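Side-chain contacts in cytochrome C' (Rubrivivax gelatinosus, PDB 2J8W), which transfers electrons through a covalently bound high-spin heme c that lacks a sixth iron ligand, though its exact role is not known: residues A[20-23]-A[24-27]; A[103-106]-A[107-111]. One frame throughout, in Å; residues are numbered along the deposited sequence. Where two conformers were deposited one is given.

Interaction 1. Residues A[20-23]-A[24-27]; sequences ANHF and GRVA. With HEC (heme c), chain C.
On helix 5-30 of the four-helix bundle of cytochrome c', Asn21 and Arg25 meet one turn apart, next to the heme pocket that Ala20 lines. One acceptor serves two donors: Asn21 OD1 takes Arg25 NE at 2.9 Å and also Arg25 NH2, the two nitrogens reaching it from opposite faces of the amide plane while OD1 lies near the guanidinium plane. Amide and guanidinium stand 76° apart. Asn21 turns its CG anti to the backbone N (chi1 -176°), which brings OD1 within reach of the next turn. The guanidinium is also flanked by His22, whose CE1 sits over the centre of one face, 3.5 Å from Arg25 CZ, with the two planes 29° apart. An alanine in place of Arg25 would leave Asn21 OD1 without both donors and is likely to let that amide turn more freely and to remove the guanidinium that packs against His22 CE1. Nearer the heme, Ala20 CB lies 3.8 Å from the heme methyl CMA, and heme CBB rests over one face of the Phe23 ring, toward its rim. Around these residues, His22 ND1 bonds Asn44 of helix 38-52 and NE2 bonds Tyr11 of the second subunit, while Phe23 and Val26 pack on Val112 of helix 105-126.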
# COMPACT_ATOMS: atom_id res chain seq x y z
N ALA A 20 -0.35 -2.37 -8.71
CA ALA A 20 0.01 -2.26 -10.12
C ALA A 20 1.48 -1.91 -10.28
O ALA A 20 2.15 -2.44 -11.17
CB ALA A 20 -0.87 -1.20 -10.78
N ASN A 21 2.00 -1.03 -9.44
CA ASN A 21 3.39 -0.64 -9.59
C ASN A 21 4.33 -1.82 -9.32
O ASN A 21 5.22 -2.14 -10.11
CB ASN A 21 3.72 0.53 -8.70
CG ASN A 21 5.10 1.00 -8.90
OD1 ASN A 21 6.04 0.43 -8.38
ND2 ASN A 21 5.24 2.02 -9.76
N HIS A 22 4.14 -2.52 -8.22
CA HIS A 22 5.04 -3.61 -7.88
C HIS A 22 4.83 -4.82 -8.78
O HIS A 22 5.81 -5.47 -9.16
CB HIS A 22 4.93 -3.92 -6.38
CG HIS A 22 5.55 -2.85 -5.56
ND1 HIS A 22 6.92 -2.76 -5.40
CD2 HIS A 22 5.04 -1.73 -5.01
CE1 HIS A 22 7.20 -1.64 -4.74
NE2 HIS A 22 6.07 -1.00 -4.48
N PHE A 23 3.58 -5.11 -9.15
CA PHE A 23 3.34 -6.17 -10.10
C PHE A 23 3.99 -5.85 -11.45
O PHE A 23 4.56 -6.72 -12.08
CB PHE A 23 1.84 -6.43 -10.26
CG PHE A 23 1.51 -7.55 -11.19
CD1 PHE A 23 1.79 -8.84 -10.88
CD2 PHE A 23 0.87 -7.31 -12.39
CE1 PHE A 23 1.52 -9.87 -11.73
CE2 PHE A 23 0.58 -8.35 -13.25
CZ PHE A 23 0.89 -9.61 -12.91
N GLY A 24 3.92 -4.58 -11.84
CA GLY A 24 4.53 -4.18 -13.09
C GLY A 24 6.03 -4.40 -13.13
O GLY A 24 6.59 -4.71 -14.18
N ARG A 25 6.70 -4.26 -11.98
CA ARG A 25 8.13 -4.53 -11.92
C ARG A 25 8.42 -6.00 -12.20
O ARG A 25 9.37 -6.35 -12.92
CB ARG A 25 8.68 -4.14 -10.55
CG ARG A 25 8.55 -2.67 -10.25
CD ARG A 25 9.14 -2.32 -8.90
NE ARG A 25 8.57 -1.08 -8.36
CZ ARG A 25 9.14 -0.36 -7.40
NH1 ARG A 25 10.24 -0.79 -6.82
NH2 ARG A 25 8.57 0.76 -6.98
N VAL A 26 7.59 -6.87 -11.63
CA VAL A 26 7.74 -8.30 -11.87
C VAL A 26 7.47 -8.62 -13.33
O VAL A 26 8.20 -9.39 -13.97
CB VAL A 26 6.85 -9.14 -10.92
CG1 VAL A 26 7.12 -10.63 -11.09
CG2 VAL A 26 7.08 -8.72 -9.45
N ALA A 27 6.40 -8.06 -13.87
CA ALA A 27 6.02 -8.28 -15.25
C ALA A 27 7.13 -7.84 -16.19
O ALA A 27 7.36 -8.48 -17.19
CB ALA A 27 4.69 -7.59 -15.57
FE HEC C . -8.03 -3.34 -10.21
CHA HEC C . -8.95 -0.06 -9.83
CHB HEC C . -4.89 -2.38 -10.95
CHC HEC C . -6.92 -6.57 -9.81
CHD HEC C . -11.18 -4.33 -9.32
NA HEC C . -7.11 -1.56 -10.33
C1A HEC C . -7.65 -0.29 -10.20
C2A HEC C . -6.66 0.71 -10.50
C3A HEC C . -5.53 0.06 -10.82
C4A HEC C . -5.79 -1.36 -10.70
CMA HEC C . -4.16 0.65 -11.17
CAA HEC C . -6.89 2.21 -10.47
CBA HEC C . -6.66 2.79 -9.10
CGA HEC C . -6.76 4.35 -9.20
O1A HEC C . -6.78 4.95 -10.32
O2A HEC C . -6.85 5.10 -8.18
NB HEC C . -6.22 -4.32 -10.30
C1B HEC C . -5.10 -3.72 -10.77
C2B HEC C . -4.10 -4.74 -10.98
C3B HEC C . -4.65 -5.91 -10.65
C4B HEC C . -6.00 -5.66 -10.20
CMB HEC C . -2.68 -4.52 -11.53
CAB HEC C . -4.02 -7.29 -10.66
CBB HEC C . -2.70 -7.47 -10.16
NC HEC C . -8.85 -5.05 -9.64
C1C HEC C . -8.26 -6.31 -9.59
C2C HEC C . -9.23 -7.34 -9.31
C3C HEC C . -10.42 -6.72 -9.16
C4C HEC C . -10.21 -5.29 -9.40
CMC HEC C . -8.90 -8.83 -9.17
CAC HEC C . -11.81 -7.35 -8.83
CBC HEC C . -11.89 -8.58 -8.20
ND HEC C . -9.76 -2.37 -9.66
C1D HEC C . -10.98 -3.00 -9.40
C2D HEC C . -12.00 -1.99 -9.20
C3D HEC C . -11.33 -0.71 -9.34
C4D HEC C . -9.93 -1.00 -9.62
CMD HEC C . -13.46 -2.24 -8.91
CAD HEC C . -11.92 0.66 -9.16
CBD HEC C . -11.71 1.10 -7.70
CGD HEC C . -12.38 2.44 -7.47
O1D HEC C . -13.08 2.58 -6.44
O2D HEC C . -12.17 3.41 -8.28

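Interaction 2. Residues A[103-106]-A[107-111]; sequences GDFA and QIKAA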
# COMPACT_ATOMS: atom_id res chain seq x y z
N GLY A 103 12.09 -18.83 -7.06
CA GLY A 103 13.00 -18.11 -7.95
C GLY A 103 13.04 -18.66 -9.38
O GLY A 103 13.85 -18.22 -10.19
N ASP A 104 12.15 -19.57 -9.72
CA ASP A 104 12.11 -20.17 -11.05
C ASP A 104 11.46 -19.20 -12.02
O ASP A 104 10.30 -18.88 -11.90
CB ASP A 104 11.38 -21.51 -11.00
CG ASP A 104 11.45 -22.25 -12.26
OD1 ASP A 104 10.98 -21.79 -13.25
OD2 ASP A 104 12.01 -23.35 -12.29
N PHE A 105 12.22 -18.73 -13.00
CA PHE A 105 11.75 -17.78 -13.98
C PHE A 105 10.47 -18.24 -14.67
O PHE A 105 9.52 -17.49 -14.81
CB PHE A 105 12.85 -17.48 -14.99
CG PHE A 105 12.45 -16.43 -15.99
CD1 PHE A 105 11.67 -16.74 -17.11
CD2 PHE A 105 12.72 -15.11 -15.78
CE1 PHE A 105 11.27 -15.77 -18.00
CE2 PHE A 105 12.29 -14.13 -16.65
CZ PHE A 105 11.56 -14.47 -17.75
N ALA A 106 10.44 -19.52 -15.08
CA ALA A 106 9.28 -20.01 -15.80
C ALA A 106 8.04 -19.99 -14.91
O ALA A 106 6.97 -19.66 -15.36
CB ALA A 106 9.54 -21.41 -16.32
N GLN A 107 8.20 -20.40 -13.65
CA GLN A 107 7.06 -20.41 -12.73
C GLN A 107 6.59 -18.98 -12.46
O GLN A 107 5.39 -18.72 -12.40
CB GLN A 107 7.45 -21.07 -11.40
CG GLN A 107 6.31 -21.46 -10.45
CD GLN A 107 6.81 -22.07 -9.12
OE1 GLN A 107 6.06 -22.19 -8.07
NE2 GLN A 107 8.10 -22.42 -9.15
N ILE A 108 7.52 -18.04 -12.31
CA ILE A 108 7.15 -16.64 -12.12
C ILE A 108 6.41 -16.11 -13.33
O ILE A 108 5.37 -15.47 -13.21
CB ILE A 108 8.39 -15.78 -11.81
CG1 ILE A 108 8.97 -16.15 -10.42
CG2 ILE A 108 8.08 -14.29 -11.88
CD1 ILE A 108 10.35 -15.60 -10.17
N LYS A 109 6.96 -16.39 -14.49
CA LYS A 109 6.32 -15.92 -15.71
C LYS A 109 4.90 -16.48 -15.89
O LYS A 109 3.96 -15.75 -16.24
CB LYS A 109 7.19 -16.21 -16.93
CG LYS A 109 6.61 -15.68 -18.23
CD LYS A 109 7.63 -15.57 -19.33
CE LYS A 109 7.04 -14.91 -20.54
NZ LYS A 109 8.27 -14.30 -21.32
N ALA A 110 4.72 -17.78 -15.60
CA ALA A 110 3.41 -18.39 -15.74
C ALA A 110 2.43 -17.70 -14.77
O ALA A 110 1.29 -17.41 -15.09
CB ALA A 110 3.46 -19.89 -15.48
N ALA A 111 2.89 -17.46 -13.55
CA ALA A 111 2.05 -16.86 -12.51
C ALA A 111 1.77 -15.38 -12.81
O ALA A 111 0.69 -14.88 -12.51
CB ALA A 111 2.66 -17.03 -11.16
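Asp104 caps the N-terminus of helix 105-126, its carboxylate accepting from the backbone of Gln107 just after Gly103, with positive phi, has ended the preceding helix. The cap depends on the aspartate torsion: with CG anti to its own nitrogen (chi1 -173°), OD1 swings over the first turn and receives Gln107 N at 3.1 Å. The donor comes from the anti side of OD1, clearly tilted out of the carboxylate plane, and the N-H points at the oxygen fairly directly, at 160°. A negative charge here would probably interact favourably with the helix dipole. Asp104 also starts the regular backbone pattern, its O accepting from Ile108 N at 2.9 Å.

In one of its two conformers the Gln107 side chain extends past that of Asp104, its amide plane turned well away from the carboxylate; with a second conformer present, this placement is provisional. Ile108 takes the other course: with CG1 anti to its carbonyl carbon (chi1 -68°), the extended branch runs back toward the start of the helix, Ile108 CG1 lying 3.4 Å from Asp104 O and CD1 ending near Gly103 C, while the residue packs on Ala99 of helix 79-102.

Phe105 and Lys109 leave the same face of the helix and run alongside each other. The ring meets Phe36 edge-to-face, and the extended lysine carries NZ on to a hydrogen bond with Ala30 O. Between the two, the aliphatic chain brushes the ring where Lys109 CD comes within 3.9 Å of Phe105 CE1.

How the interactions relate
Interactions 1 and 2 sit on two different helices of one bundle, 5-30 and 105-126, with their centres about 14 Å apart. They meet in the packing between those helices, where Val26 CG1 of interaction 1 lies 3.9 Å from Ile108 CG2 of interaction 2. Their relation to the heme differs. Residues 20-27 reach the pocket through Ala20: the side chain of Phe23 is about 5 Å from that of Cys119, a covalent attachment point, and that of Ala20 about 8 Å from that of the axial ligand His123. Residues 103-111 span the cap and first turns of the helix that carries both of those heme-binding residues, yet the side chain of Ile108 is about 13 Å from the heme.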